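Local coordinates for DNA-(apurinic or apyrimidinic site) lyase (Xenopus laevis, PDB 6WCD), which cleaves the DNA backbone at abasic sites as a weak endonuclease and degrades DNA ends from 3' to 5' as a metal-dependent exonuclease in DNA repair, at residues E108-L113 and Y161-T166; H124-C129 and E134-I139; V178-D183 and G237-S242. All coordinates share one frame; numbering follows the deposited sequence.

The three contacts lie in the catalytic domain, of the DNase I-like fold. Contact 1 joins helices 107-114 and 152-173. Contact 2 is the hairpin of strands 119-127 and 133-142, and its segments fall in sequence between those of contact 1. Contact 3 follows both and sets strand 177-181 against strand 239-241. The centres of contact 1 and contact 2 are about 24 Å apart, those of contact 1 and contact 3 about 18 Å, and those of contact 2 and contact 3 about 14 Å. Strands 133-142 and 177-181 are parallel neighbours in one sheet. Helix 152-173 packs on them through Leu-164, which touches Ile-139 and Ile-180. Strand 177-181 leads directly to the active-site residue Asp-183.

Contact 1 (E108-L113 and Y161-T166); sequences EELQSL and YHLLQT
Leu-163 of helix 152-173 reaches across to helix 107-114 and sets one methyl branch against each of two leucines. Its CD1 meets CD2 of Leu-110 at 3.9 Å. Its CD2 lies against Leu-113, 3.9 Å from Leu-113 CB and 4.0 Å from Leu-113 CD1. The side chain of Leu-163 runs obliquely to both partners. Leu-110 touches with the end of a branch, while Leu-113 offers its CB and one methyl. The CA-CB bond of Leu-163 points to the other helix, and its CG lies anti to the backbone N (chi1 -178°). This carries the forked end outward to span the two leucines. Leu-110 starts at an angle to the partner helix, and its outer end bends nearer. The nearest CA atoms, those of Leu-113 and Leu-163, are 8.4 Å apart, so the helices meet through side chains and not main chain.

Helix 152-173 also ties a hydroxyl to its own backbone. Thr-166 OG1 donates to His-162 O at 3.0 Å, and the backbone N of Thr-166 reaches that carbonyl from the opposite face. Thr-166 OG1 also sits over one face of the His-162 ring.

Polar links lie beside the leucines. Glu-109 pairs in a salt bridge with Arg-159, which lies on helix 152-173 just before residues 161-166. His-162 bonds to Gln-104. Phe-105 also packs on Leu-110 and Leu-113.

All three leucines are buried, and their mutual contact is small and purely apolar. It depends on shape and on exclusion of water, with no directional bond between the two segments.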
ATOM      1  N   GLU A 108     -15.795  -1.212 -18.113  1.00 30.83           N
ATOM      2  CA  GLU A 108     -16.611  -0.778 -16.994  1.00 33.01           C
ATOM      3  C   GLU A 108     -16.207  -1.515 -15.725  1.00 29.81           C
ATOM      4  O   GLU A 108     -16.279  -0.947 -14.639  1.00 29.07           O
ATOM      5  CB  GLU A 108     -18.062  -0.945 -17.278  1.00 36.95           C
ATOM      6  CG  GLU A 108     -18.377  -0.133 -18.480  1.00 52.43           C
ATOM      7  CD  GLU A 108     -19.774   0.282 -18.506  1.00 36.47           C
ATOM      8  OE1 GLU A 108     -20.571  -0.353 -17.778  1.00 52.99           O
ATOM      9  OE2 GLU A 108     -20.046   1.263 -19.232  1.00 30.90           O
ATOM     10  N   GLU A 109     -15.725  -2.748 -15.856  1.00 26.43           N
ATOM     11  CA  GLU A 109     -15.182  -3.403 -14.660  1.00 24.57           C
ATOM     12  C   GLU A 109     -13.900  -2.726 -14.184  1.00 21.61           C
ATOM     13  O   GLU A 109     -13.636  -2.597 -12.966  1.00 20.78           O
ATOM     14  CB  GLU A 109     -14.947  -4.881 -14.939  1.00 21.89           C
ATOM     15  CG  GLU A 109     -14.573  -5.608 -13.651  1.00 22.81           C
ATOM     16  CD  GLU A 109     -14.148  -7.035 -13.880  1.00 21.21           C
ATOM     17  OE1 GLU A 109     -14.064  -7.500 -15.033  1.00 22.25           O
ATOM     18  OE2 GLU A 109     -13.808  -7.653 -12.831  1.00 22.80           O
ATOM     19  N   LEU A 110     -13.010  -2.319 -15.105  1.00 20.64           N
ATOM     20  CA  LEU A 110     -11.846  -1.593 -14.679  1.00 18.07           C
ATOM     21  C   LEU A 110     -12.220  -0.318 -13.918  1.00 21.36           C
ATOM     22  O   LEU A 110     -11.580   0.027 -12.912  1.00 19.25           O
ATOM     23  CB  LEU A 110     -10.956  -1.243 -15.869  1.00 24.23           C
ATOM     24  CG  LEU A 110     -10.332  -2.463 -16.561  1.00 19.65           C
ATOM     25  CD1 LEU A 110      -9.525  -1.965 -17.762  1.00 25.24           C
ATOM     26  CD2 LEU A 110      -9.443  -3.302 -15.636  1.00 21.39           C
ATOM     27  N   GLN A 111     -13.251   0.391 -14.385  1.00 22.06           N
ATOM     28  CA  GLN A 111     -13.638   1.597 -13.668  1.00 26.89           C
ATOM     29  C   GLN A 111     -14.096   1.243 -12.265  1.00 22.22           C
ATOM     30  O   GLN A 111     -13.736   1.903 -11.288  1.00 21.11           O
ATOM     31  CB  GLN A 111     -14.752   2.342 -14.421  1.00 29.70           C
ATOM     32  CG  GLN A 111     -15.138   3.654 -13.760  1.00 60.94           C
ATOM     33  CD  GLN A 111     -15.512   4.730 -14.764  1.00 88.50           C
ATOM     34  OE1 GLN A 111     -15.614   4.471 -15.967  1.00 87.75           O
ATOM     35  NE2 GLN A 111     -15.714   5.949 -14.273  1.00 99.94           N
ATOM     36  N   SER A 112     -14.870   0.178 -12.157  1.00 21.46           N
ATOM     37  CA  SER A 112     -15.372  -0.223 -10.844  0.61 18.92           C
ATOM     38  C   SER A 112     -14.264  -0.610  -9.906  1.00 18.27           C
ATOM     39  O   SER A 112     -14.324  -0.300  -8.711  1.00 17.44           O
ATOM     40  CB  SER A 112     -16.317  -1.391 -10.972  0.61 21.60           C
ATOM     41  OG  SER A 112     -17.476  -0.995 -11.649  0.61 28.85           O
ATOM     42  N   LEU A 113     -13.235  -1.304 -10.422  1.00 17.00           N
ATOM     43  CA  LEU A 113     -12.129  -1.737  -9.587  1.00 17.04           C
ATOM     44  C   LEU A 113     -11.261  -0.583  -9.158  1.00 18.09           C
ATOM     45  O   LEU A 113     -10.554  -0.696  -8.153  1.00 18.93           O
ATOM     46  CB  LEU A 113     -11.311  -2.797 -10.341  1.00 16.77           C
ATOM     47  CG  LEU A 113     -11.965  -4.132 -10.529  1.00 18.63           C
ATOM     48  CD1 LEU A 113     -11.313  -4.988 -11.581  1.00 17.33           C
ATOM     49  CD2 LEU A 113     -12.013  -4.860  -9.154  1.00 21.58           C
ATOM     50  N   TYR A 161      -7.442  -8.524  -6.864  1.00 13.93           N
ATOM     51  CA  TYR A 161      -6.183  -9.231  -6.779  1.00 13.44           C
ATOM     52  C   TYR A 161      -5.618  -9.554  -8.161  1.00 12.98           C
ATOM     53  O   TYR A 161      -4.412  -9.384  -8.380  1.00 14.54           O
ATOM     54  CB  TYR A 161      -6.381 -10.525  -6.027  1.00 14.63           C
ATOM     55  CG  TYR A 161      -6.541 -10.448  -4.526  1.00 13.49           C
ATOM     56  CD1 TYR A 161      -6.039  -9.418  -3.782  1.00 16.46           C
ATOM     57  CD2 TYR A 161      -7.114 -11.511  -3.854  1.00 16.66           C
ATOM     58  CE1 TYR A 161      -6.149  -9.431  -2.377  1.00 14.89           C
ATOM     59  CE2 TYR A 161      -7.210 -11.530  -2.447  1.00 20.69           C
ATOM     60  CZ  TYR A 161      -6.705 -10.480  -1.734  1.00 17.77           C
ATOM     61  OH  TYR A 161      -6.790 -10.544  -0.313  1.00 19.38           O
ATOM     62  N   HIS A 162      -6.479  -9.983  -9.087  1.00 14.10           N
ATOM     63  CA  HIS A 162      -5.973 -10.328 -10.414  1.00 14.38           C
ATOM     64  C   HIS A 162      -5.491  -9.078 -11.134  1.00 16.11           C
ATOM     65  O   HIS A 162      -4.427  -9.097 -11.774  1.00 16.95           O
ATOM     66  CB  HIS A 162      -7.087 -11.023 -11.196  1.00 17.05           C
ATOM     67  CG  HIS A 162      -6.676 -11.523 -12.541  1.00 31.29           C
ATOM     68  ND1 HIS A 162      -5.588 -12.343 -12.734  1.00 42.13           N
ATOM     69  CD2 HIS A 162      -7.251 -11.366 -13.759  1.00 51.36           C
ATOM     70  CE1 HIS A 162      -5.485 -12.640 -14.021  1.00 45.77           C
ATOM     71  NE2 HIS A 162      -6.481 -12.058 -14.663  1.00 41.13           N
ATOM     72  N   LEU A 163      -6.199  -7.977 -10.988  1.00 13.94           N
ATOM     73  CA  LEU A 163      -5.718  -6.722 -11.583  1.00 14.65           C
ATOM     74  C   LEU A 163      -4.400  -6.253 -10.961  1.00 13.56           C
ATOM     75  O   LEU A 163      -3.499  -5.762 -11.670  1.00 15.05           O
ATOM     76  CB  LEU A 163      -6.797  -5.638 -11.439  1.00 15.82           C
ATOM     77  CG  LEU A 163      -6.496  -4.250 -12.047  1.00 16.57           C
ATOM     78  CD1 LEU A 163      -6.340  -4.435 -13.530  1.00 19.70           C
ATOM     79  CD2 LEU A 163      -7.660  -3.304 -11.704  1.00 18.98           C
ATOM     80  N   LEU A 164      -4.278  -6.328  -9.652  1.00 12.62           N
ATOM     81  CA  LEU A 164      -3.043  -5.964  -8.967  1.00 12.67           C
ATOM     82  C   LEU A 164      -1.877  -6.786  -9.470  1.00 14.16           C
ATOM     83  O   LEU A 164      -0.817  -6.230  -9.779  1.00 14.91           O
ATOM     84  CB  LEU A 164      -3.246  -6.161  -7.470  1.00 13.45           C
ATOM     85  CG  LEU A 164      -1.994  -6.028  -6.599  1.00 13.63           C
ATOM     86  CD1 LEU A 164      -1.380  -4.638  -6.721  1.00 14.50           C
ATOM     87  CD2 LEU A 164      -2.408  -6.311  -5.151  1.00 15.25           C
ATOM     88  N   GLN A 165      -2.050  -8.105  -9.587  1.00 14.18           N
ATOM     89  CA  GLN A 165      -0.979  -8.944 -10.127  1.00 15.00           C
ATOM     90  C   GLN A 165      -0.618  -8.534 -11.536  1.00 14.75           C
ATOM     91  O   GLN A 165       0.584  -8.429 -11.890  1.00 16.34           O
ATOM     92  CB  GLN A 165      -1.377 -10.416 -10.050  1.00 17.22           C
ATOM     93  CG  GLN A 165      -0.360 -11.326 -10.629  1.00 16.46           C
ATOM     94  CD  GLN A 165      -0.603 -12.755 -10.295  1.00 21.18           C
ATOM     95  OE1 GLN A 165      -1.683 -13.133  -9.855  1.00 23.55           O
ATOM     96  NE2 GLN A 165       0.406 -13.595 -10.559  1.00 24.41           N
ATOM     97  N   THR A 166      -1.623  -8.337 -12.373  1.00 15.66           N
ATOM     98  CA  THR A 166      -1.373  -7.963 -13.763  1.00 15.21           C
ATOM     99  C   THR A 166      -0.537  -6.697 -13.826  1.00 15.58           C
ATOM    100  O   THR A 166       0.437  -6.605 -14.581  1.00 17.37           O
ATOM    101  CB  THR A 166      -2.703  -7.774 -14.485  1.00 17.93           C
ATOM    102  OG1 THR A 166      -3.408  -9.022 -14.546  1.00 20.93           O
ATOM    103  CG2 THR A 166      -2.471  -7.336 -15.937  1.00 19.51           C
TER

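Contact 2 (H124-C129 and E134-I139); sequences HRILNC and ETLTVI
His-124 and Leu-136 form an antiparallel hydrogen-bonded pair. His-124 N donates to Leu-136 O and Leu-136 N to His-124 O, both at 2.8 Å. Ile-126 and Glu-134 form a second such pair, while Arg-125 faces Thr-135 in the non-hydrogen-bonded pair between them.

In one of the two conformers of Thr-135, Arg-125 NH2 donates to Thr-135 OG1 at 3.0 Å, with an N-H...O angle of 148°. The hydroxyl then lies at the guanidinium edge, near its plane. Bends at chi2 and chi3 fold the arginine back over its neighbour strand. An alanine here would remove the guanidinium and would probably leave the carboxylate of Glu-133, salt-bridged to Arg-125 NE, without its charged mate.

The other face carries His-124, Ile-126, Glu-134 and Leu-136. Leu-136 O lies in plane at the His-124 ring edge. CD2 of that ring meets Val-138 CG2 at 3.9 Å, and Ile-126 CD1 rests on Leu-136 CB at 4.2 Å. Asn-128 ND2 reaches Glu-134 OE1 at 3.1 Å from above the carboxylate plane, with amide and carboxylate turned 77° apart.

Further out, His-124 ND1 donates to Thr-76 O and its NE2 bonds to Thr-122 OG1. His-177 NE2 also bonds to Glu-134 OE1. Asn-128 OD1 accepts from Glu-130 N and Lys-132 N, which fixes the amide within the turn.

The whole is a beta hairpin with strand 310-312 bonded beside 119-127 and strand 177-181 beside 133-142. It belongs to one of the two sheets of the DNase I-like fold.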
ATOM      1  N   HIS A 124      10.046   6.119  -8.159  1.00 14.61           N
ATOM      2  CA  HIS A 124      11.177   6.771  -7.524  1.00 15.84           C
ATOM      3  C   HIS A 124      12.450   6.282  -8.197  1.00 18.18           C
ATOM      4  O   HIS A 124      12.653   5.075  -8.345  1.00 22.54           O
ATOM      5  CB  HIS A 124      11.218   6.401  -6.031  1.00 15.25           C
ATOM      6  CG  HIS A 124       9.924   6.647  -5.312  1.00 14.61           C
ATOM      7  ND1 HIS A 124       9.658   7.803  -4.622  1.00 15.57           N
ATOM      8  CD2 HIS A 124       8.795   5.898  -5.241  1.00 13.80           C
ATOM      9  CE1 HIS A 124       8.416   7.753  -4.157  1.00 14.16           C
ATOM     10  NE2 HIS A 124       7.876   6.613  -4.505  1.00 14.89           N
ATOM     11  N   ARG A 125      13.368   7.172  -8.499  1.00 15.42           N
ATOM     12  CA  ARG A 125      14.676   6.687  -8.934  1.00 15.84           C
ATOM     13  C   ARG A 125      15.517   6.379  -7.698  1.00 17.00           C
ATOM     14  O   ARG A 125      15.453   7.092  -6.687  1.00 16.27           O
ATOM     15  CB  ARG A 125      15.362   7.727  -9.790  1.00 20.24           C
ATOM     16  CG  ARG A 125      14.674   7.943 -11.135  1.00 26.55           C
ATOM     17  CD  ARG A 125      14.796   6.707 -12.084  1.00 34.12           C
ATOM     18  NE  ARG A 125      15.952   6.823 -12.983  1.00 55.29           N
ATOM     19  CZ  ARG A 125      16.375   5.883 -13.830  1.00 56.61           C
ATOM     20  NH1 ARG A 125      17.423   6.119 -14.604  1.00 77.87           N
ATOM     21  NH2 ARG A 125      15.776   4.707 -13.913  1.00 41.74           N
ATOM     22  N   ILE A 126      16.304   5.311  -7.786  1.00 15.81           N
ATOM     23  CA  ILE A 126      17.123   4.869  -6.657  1.00 14.95           C
ATOM     24  C   ILE A 126      18.489   4.500  -7.221  1.00 16.02           C
ATOM     25  O   ILE A 126      18.647   4.172  -8.401  1.00 17.61           O
ATOM     26  CB  ILE A 126      16.529   3.676  -5.866  1.00 15.34           C
ATOM     27  CG1 ILE A 126      16.327   2.446  -6.777  1.00 21.24           C
ATOM     28  CG2 ILE A 126      15.275   4.091  -5.120  1.00 16.60           C
ATOM     29  CD1 ILE A 126      16.083   1.149  -6.022  1.00 25.19           C
ATOM     30  N   LEU A 127      19.519   4.562  -6.357  1.00 15.13           N
ATOM     31  CA  LEU A 127      20.839   4.048  -6.671  1.00 15.33           C
ATOM     32  C   LEU A 127      21.013   2.703  -5.984  1.00 18.23           C
ATOM     33  O   LEU A 127      20.822   2.600  -4.775  1.00 18.91           O
ATOM     34  CB  LEU A 127      21.916   5.030  -6.233  1.00 18.29           C
ATOM     35  CG  LEU A 127      21.860   6.382  -6.954  1.00 16.14           C
ATOM     36  CD1 LEU A 127      22.781   7.369  -6.241  1.00 20.78           C
ATOM     37  CD2 LEU A 127      22.271   6.217  -8.394  1.00 23.26           C
ATOM     38  N   ASN A 128      21.338   1.675  -6.753  1.00 17.31           N
ATOM     39  CA  ASN A 128      21.396   0.325  -6.219  1.00 19.86           C
ATOM     40  C   ASN A 128      22.770   0.029  -5.625  1.00 18.59           C
ATOM     41  O   ASN A 128      23.641   0.900  -5.511  1.00 18.85           O
ATOM     42  CB  ASN A 128      20.992  -0.680  -7.316  1.00 18.87           C
ATOM     43  CG  ASN A 128      22.063  -0.898  -8.360  1.00 19.48           C
ATOM     44  OD1 ASN A 128      23.213  -0.439  -8.296  1.00 19.10           O
ATOM     45  ND2 ASN A 128      21.696  -1.703  -9.354  1.00 26.58           N
ATOM     46  N   CYS A 129      23.035  -1.236  -5.270  1.00 21.71           N
ATOM     47  CA  CYS A 129      24.273  -1.508  -4.546  0.74 22.50           C
ATOM     48  C   CYS A 129      25.528  -1.423  -5.416  1.00 23.58           C
ATOM     49  O   CYS A 129      26.648  -1.451  -4.860  1.00 27.18           O
ATOM     50  CB  CYS A 129      24.175  -2.876  -3.861  0.74 28.77           C
ATOM     51  SG  CYS A 129      23.758  -4.264  -4.977  0.74 32.93           S
ATOM     52  N   GLU A 134      18.266   2.989 -10.977  1.00 17.87           N
ATOM     53  CA  GLU A 134      17.149   2.128 -11.334  1.00 17.58           C
ATOM     54  C   GLU A 134      15.872   2.807 -10.899  1.00 16.74           C
ATOM     55  O   GLU A 134      15.845   3.758 -10.128  1.00 17.05           O
ATOM     56  CB  GLU A 134      17.243   0.761 -10.641  1.00 19.03           C
ATOM     57  CG  GLU A 134      18.498   0.010 -11.078  1.00 36.56           C
ATOM     58  CD  GLU A 134      18.358  -1.489 -10.989  1.00 64.69           C
ATOM     59  OE1 GLU A 134      18.651  -2.043  -9.910  1.00 64.51           O
ATOM     60  OE2 GLU A 134      17.957  -2.108 -12.001  1.00 74.73           O
ATOM     61  N   THR A 135      14.742   2.298 -11.393  1.00 17.42           N
ATOM     62  CA  THR A 135      13.438   2.767 -10.980  0.58 17.92           C
ATOM     63  C   THR A 135      12.874   1.840  -9.917  1.00 16.46           C
ATOM     64  O   THR A 135      13.037   0.609 -10.012  1.00 17.19           O
ATOM     65  CB  THR A 135      12.507   2.815 -12.198  0.58 19.65           C
ATOM     66  OG1 THR A 135      13.073   3.688 -13.179  0.58 24.08           O
ATOM     67  CG2 THR A 135      11.129   3.278 -11.814  0.58 18.29           C
ATOM     68  N   LEU A 136      12.220   2.415  -8.914  1.00 14.82           N
ATOM     69  CA  LEU A 136      11.450   1.672  -7.914  1.00 14.25           C
ATOM     70  C   LEU A 136      10.024   2.180  -7.956  1.00 15.54           C
ATOM     71  O   LEU A 136       9.773   3.375  -7.730  1.00 14.91           O
ATOM     72  CB  LEU A 136      12.026   1.902  -6.541  1.00 14.85           C
ATOM     73  CG  LEU A 136      11.229   1.365  -5.392  1.00 17.48           C
ATOM     74  CD1 LEU A 136      11.193  -0.153  -5.417  1.00 18.54           C
ATOM     75  CD2 LEU A 136      11.826   1.814  -4.045  1.00 20.95           C
ATOM     76  N   THR A 137       9.084   1.286  -8.246  1.00 12.26           N
ATOM     77  CA  THR A 137       7.682   1.646  -8.218  1.00 12.33           C
ATOM     78  C   THR A 137       7.049   1.095  -6.959  1.00 10.85           C
ATOM     79  O   THR A 137       7.164  -0.102  -6.680  1.00 13.65           O
ATOM     80  CB  THR A 137       6.963   1.122  -9.457  1.00 13.41           C
ATOM     81  OG1 THR A 137       7.572   1.657 -10.628  1.00 16.14           O
ATOM     82  CG2 THR A 137       5.517   1.605  -9.482  1.00 15.16           C
ATOM     83  N   VAL A 138       6.388   1.961  -6.184  1.00 11.26           N
ATOM     84  CA  VAL A 138       5.697   1.635  -4.954  1.00 10.80           C
ATOM     85  C   VAL A 138       4.200   1.620  -5.222  1.00 11.48           C
ATOM     86  O   VAL A 138       3.622   2.635  -5.651  1.00 12.59           O
ATOM     87  CB  VAL A 138       6.063   2.664  -3.868  1.00 12.87           C
ATOM     88  CG1 VAL A 138       5.280   2.422  -2.634  1.00 15.47           C
ATOM     89  CG2 VAL A 138       7.542   2.649  -3.592  1.00 13.74           C
ATOM     90  N   ILE A 139       3.566   0.465  -5.010  1.00 11.17           N
ATOM     91  CA  ILE A 139       2.156   0.279  -5.231  1.00 11.67           C
ATOM     92  C   ILE A 139       1.505   0.125  -3.876  1.00 11.76           C
ATOM     93  O   ILE A 139       1.699  -0.897  -3.227  1.00 12.34           O
ATOM     94  CB  ILE A 139       1.904  -0.961  -6.077  1.00 12.02           C
ATOM     95  CG1 ILE A 139       2.748  -0.913  -7.352  1.00 12.00           C
ATOM     96  CG2 ILE A 139       0.423  -1.089  -6.413  1.00 13.72           C
ATOM     97  CD1 ILE A 139       2.537  -2.119  -8.306  1.00 15.93           C
TER

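Contact 3 (V178-D183 and G237-S242); sequences VIILGD and GLFYDS
The Phe-239 ring packs on Val-178 and Ile-180, two residues on the same face of strand 177-181. Val-178 CB lies at the ring edge, in its plane, and Val-178 CG1 is 3.8 Å from Phe-239 CE2. Val-178 O also stands at the edge, 3.7 Å from Phe-239 CE2. Ile-180 comes over one face instead. Its CD1 lies 4.2 Å from the Phe-239 ring centroid and 14° off the ring normal, a CH-pi contact. With CG anti to the carbonyl carbon (chi1 -72°), the ring is carried out to both residues.

All three side chains are buried. The contact slackens after Ile-180 in one segment, and on both sides of Phe-239 in the other. Leu-238, just before the ring, is exposed and turns to Glu-169. Asp-183, the active-site proton donor/acceptor, predicted also to bind magnesium, takes no part in the packing. Its OD2 bonds to Asn-7 ND2.

Phe-214 stacks on Phe-239. Helix 152-173 covers Val-178 through Ile-171 and Leu-172, and Ile-180 through Ala-168. Strand 269-278 pairs antiparallel with both 177-181 and 239-241, so it lies between them in the sheet, and Asp-241 stands at the N-cap position of helix 242-246.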
ATOM      1  N   VAL A 178       9.860  -3.256  -7.960  1.00 12.81           N
ATOM      2  CA  VAL A 178       8.481  -3.019  -7.532  1.00 12.13           C
ATOM      3  C   VAL A 178       8.296  -3.441  -6.081  1.00 11.94           C
ATOM      4  O   VAL A 178       8.663  -4.552  -5.692  1.00 13.35           O
ATOM      5  CB  VAL A 178       7.436  -3.737  -8.419  1.00 14.74           C
ATOM      6  CG1 VAL A 178       5.999  -3.534  -7.893  1.00 16.14           C
ATOM      7  CG2 VAL A 178       7.552  -3.281  -9.855  1.00 17.65           C
ATOM      8  N   ILE A 179       7.699  -2.552  -5.285  1.00 12.56           N
ATOM      9  CA  ILE A 179       7.202  -2.889  -3.956  1.00 14.08           C
ATOM     10  C   ILE A 179       5.693  -2.776  -3.980  1.00 15.36           C
ATOM     11  O   ILE A 179       5.156  -1.800  -4.508  1.00 14.76           O
ATOM     12  CB  ILE A 179       7.787  -1.967  -2.881  1.00 13.86           C
ATOM     13  CG1 ILE A 179       9.201  -2.323  -2.583  1.00 14.82           C
ATOM     14  CG2 ILE A 179       6.928  -2.025  -1.607  1.00 16.49           C
ATOM     15  CD1 ILE A 179       9.925  -1.278  -1.677  1.00 19.22           C
ATOM     16  N   ILE A 180       5.013  -3.781  -3.463  1.00 12.74           N
ATOM     17  CA  ILE A 180       3.567  -3.752  -3.222  1.00 12.93           C
ATOM     18  C   ILE A 180       3.419  -3.742  -1.721  1.00 13.54           C
ATOM     19  O   ILE A 180       3.890  -4.674  -1.048  1.00 16.13           O
ATOM     20  CB  ILE A 180       2.826  -4.933  -3.818  1.00 14.41           C
ATOM     21  CG1 ILE A 180       3.028  -5.032  -5.318  1.00 17.88           C
ATOM     22  CG2 ILE A 180       1.306  -4.768  -3.492  1.00 15.94           C
ATOM     23  CD1 ILE A 180       2.643  -6.353  -5.877  1.00 28.08           C
ATOM     24  N   LEU A 181       2.783  -2.725  -1.162  1.00 12.16           N
ATOM     25  CA  LEU A 181       2.567  -2.713   0.263  1.00 12.94           C
ATOM     26  C   LEU A 181       1.179  -2.293   0.617  1.00 12.52           C
ATOM     27  O   LEU A 181       0.491  -1.616  -0.162  1.00 13.48           O
ATOM     28  CB  LEU A 181       3.593  -1.853   0.937  1.00 14.98           C
ATOM     29  CG  LEU A 181       3.533  -0.355   0.741  1.00 14.35           C
ATOM     30  CD1 LEU A 181       4.801   0.237   1.336  1.00 17.02           C
ATOM     31  CD2 LEU A 181       3.494   0.103  -0.628  1.00 20.04           C
ATOM     32  N   GLY A 182       0.733  -2.753   1.753  1.00 12.50           N
ATOM     33  CA  GLY A 182      -0.547  -2.310   2.245  1.00 13.90           C
ATOM     34  C   GLY A 182      -1.319  -3.450   2.814  1.00 12.96           C
ATOM     35  O   GLY A 182      -0.758  -4.446   3.264  1.00 13.32           O
ATOM     36  N   ASP A 183      -2.634  -3.260   2.878  1.00 12.27           N
ATOM     37  CA  ASP A 183      -3.571  -4.139   3.547  1.00 11.51           C
ATOM     38  C   ASP A 183      -4.105  -5.062   2.481  1.00 12.94           C
ATOM     39  O   ASP A 183      -4.955  -4.678   1.657  1.00 14.02           O
ATOM     40  CB  ASP A 183      -4.686  -3.370   4.226  1.00 13.54           C
ATOM     41  CG  ASP A 183      -5.699  -4.254   4.918  1.00 19.12           C
ATOM     42  OD1 ASP A 183      -5.659  -5.531   4.779  1.00 19.48           O
ATOM     43  OD2 ASP A 183      -6.581  -3.685   5.629  1.00 19.90           O
ATOM     44  N   GLY A 237       6.278 -17.503  -7.770  1.00 39.38           N
ATOM     45  CA  GLY A 237       5.984 -16.091  -7.810  1.00 27.30           C
ATOM     46  C   GLY A 237       7.240 -15.235  -7.886  1.00 26.17           C
ATOM     47  O   GLY A 237       8.343 -15.627  -7.509  1.00 26.41           O
ATOM     48  N   LEU A 238       7.023 -14.014  -8.330  1.00 21.95           N
ATOM     49  CA  LEU A 238       8.077 -13.059  -8.603  1.00 20.30           C
ATOM     50  C   LEU A 238       8.330 -12.123  -7.430  1.00 22.35           C
ATOM     51  O   LEU A 238       9.301 -11.344  -7.476  1.00 21.42           O
ATOM     52  CB  LEU A 238       7.714 -12.230  -9.822  1.00 20.60           C
ATOM     53  CG  LEU A 238       7.514 -13.078 -11.091  1.00 26.01           C
ATOM     54  CD1 LEU A 238       6.949 -12.192 -12.182  1.00 25.16           C
ATOM     55  CD2 LEU A 238       8.821 -13.703 -11.509  1.00 33.46           C
ATOM     56  N   PHE A 239       7.504 -12.173  -6.403  1.00 18.32           N
ATOM     57  CA  PHE A 239       7.556 -11.275  -5.245  1.00 17.17           C
ATOM     58  C   PHE A 239       7.825 -12.052  -3.977  1.00 19.03           C
ATOM     59  O   PHE A 239       7.379 -13.185  -3.818  1.00 20.61           O
ATOM     60  CB  PHE A 239       6.241 -10.494  -5.152  1.00 16.59           C
ATOM     61  CG  PHE A 239       6.100  -9.450  -6.214  1.00 16.39           C
ATOM     62  CD1 PHE A 239       5.590  -9.754  -7.479  1.00 21.89           C
ATOM     63  CD2 PHE A 239       6.568  -8.195  -6.001  1.00 17.12           C
ATOM     64  CE1 PHE A 239       5.555  -8.737  -8.491  1.00 20.28           C
ATOM     65  CE2 PHE A 239       6.508  -7.207  -6.974  1.00 18.50           C
ATOM     66  CZ  PHE A 239       6.040  -7.502  -8.234  1.00 19.45           C
ATOM     67  N   TYR A 240       8.578 -11.456  -3.049  1.00 17.78           N
ATOM     68  CA  TYR A 240       8.786 -12.026  -1.739  1.00 18.29           C
ATOM     69  C   TYR A 240       8.046 -11.184  -0.685  1.00 16.71           C
ATOM     70  O   TYR A 240       8.049  -9.952  -0.738  1.00 16.48           O
ATOM     71  CB  TYR A 240      10.263 -12.031  -1.341  1.00 17.96           C
ATOM     72  CG  TYR A 240      11.163 -13.030  -1.990  1.00 19.99           C
ATOM     73  CD1 TYR A 240      10.662 -14.153  -2.622  1.00 23.56           C
ATOM     74  CD2 TYR A 240      12.546 -12.875  -1.904  1.00 22.59           C
ATOM     75  CE1 TYR A 240      11.497 -15.074  -3.191  1.00 26.87           C
ATOM     76  CE2 TYR A 240      13.397 -13.801  -2.460  1.00 26.95           C
ATOM     77  CZ  TYR A 240      12.871 -14.902  -3.104  1.00 27.62           C
ATOM     78  OH  TYR A 240      13.709 -15.830  -3.673  1.00 30.28           O
ATOM     79  N   ASP A 241       7.508 -11.884   0.302  1.00 16.92           N
ATOM     80  CA  ASP A 241       7.010 -11.318   1.562  1.00 16.64           C
ATOM     81  C   ASP A 241       8.210 -10.928   2.419  1.00 17.96           C
ATOM     82  O   ASP A 241       8.885 -11.792   2.995  1.00 17.42           O
ATOM     83  CB  ASP A 241       6.155 -12.384   2.228  1.00 16.07           C
ATOM     84  CG  ASP A 241       5.512 -11.955   3.535  1.00 20.53           C
ATOM     85  OD1 ASP A 241       5.860 -10.915   4.123  1.00 19.08           O
ATOM     86  OD2 ASP A 241       4.647 -12.727   4.015  1.00 19.03           O
ATOM     87  N   SER A 242       8.531  -9.646   2.459  1.00 14.44           N
ATOM     88  CA  SER A 242       9.828  -9.270   3.024  1.00 13.46           C
ATOM     89  C   SER A 242       9.900  -9.585   4.502  1.00 15.08           C
ATOM     90  O   SER A 242      10.965  -9.909   5.014  1.00 15.14           O
ATOM     91  CB  SER A 242      10.109  -7.782   2.760  1.00 13.94           C
ATOM     92  OG  SER A 242       9.219  -6.871   3.435  1.00 13.81           O
TER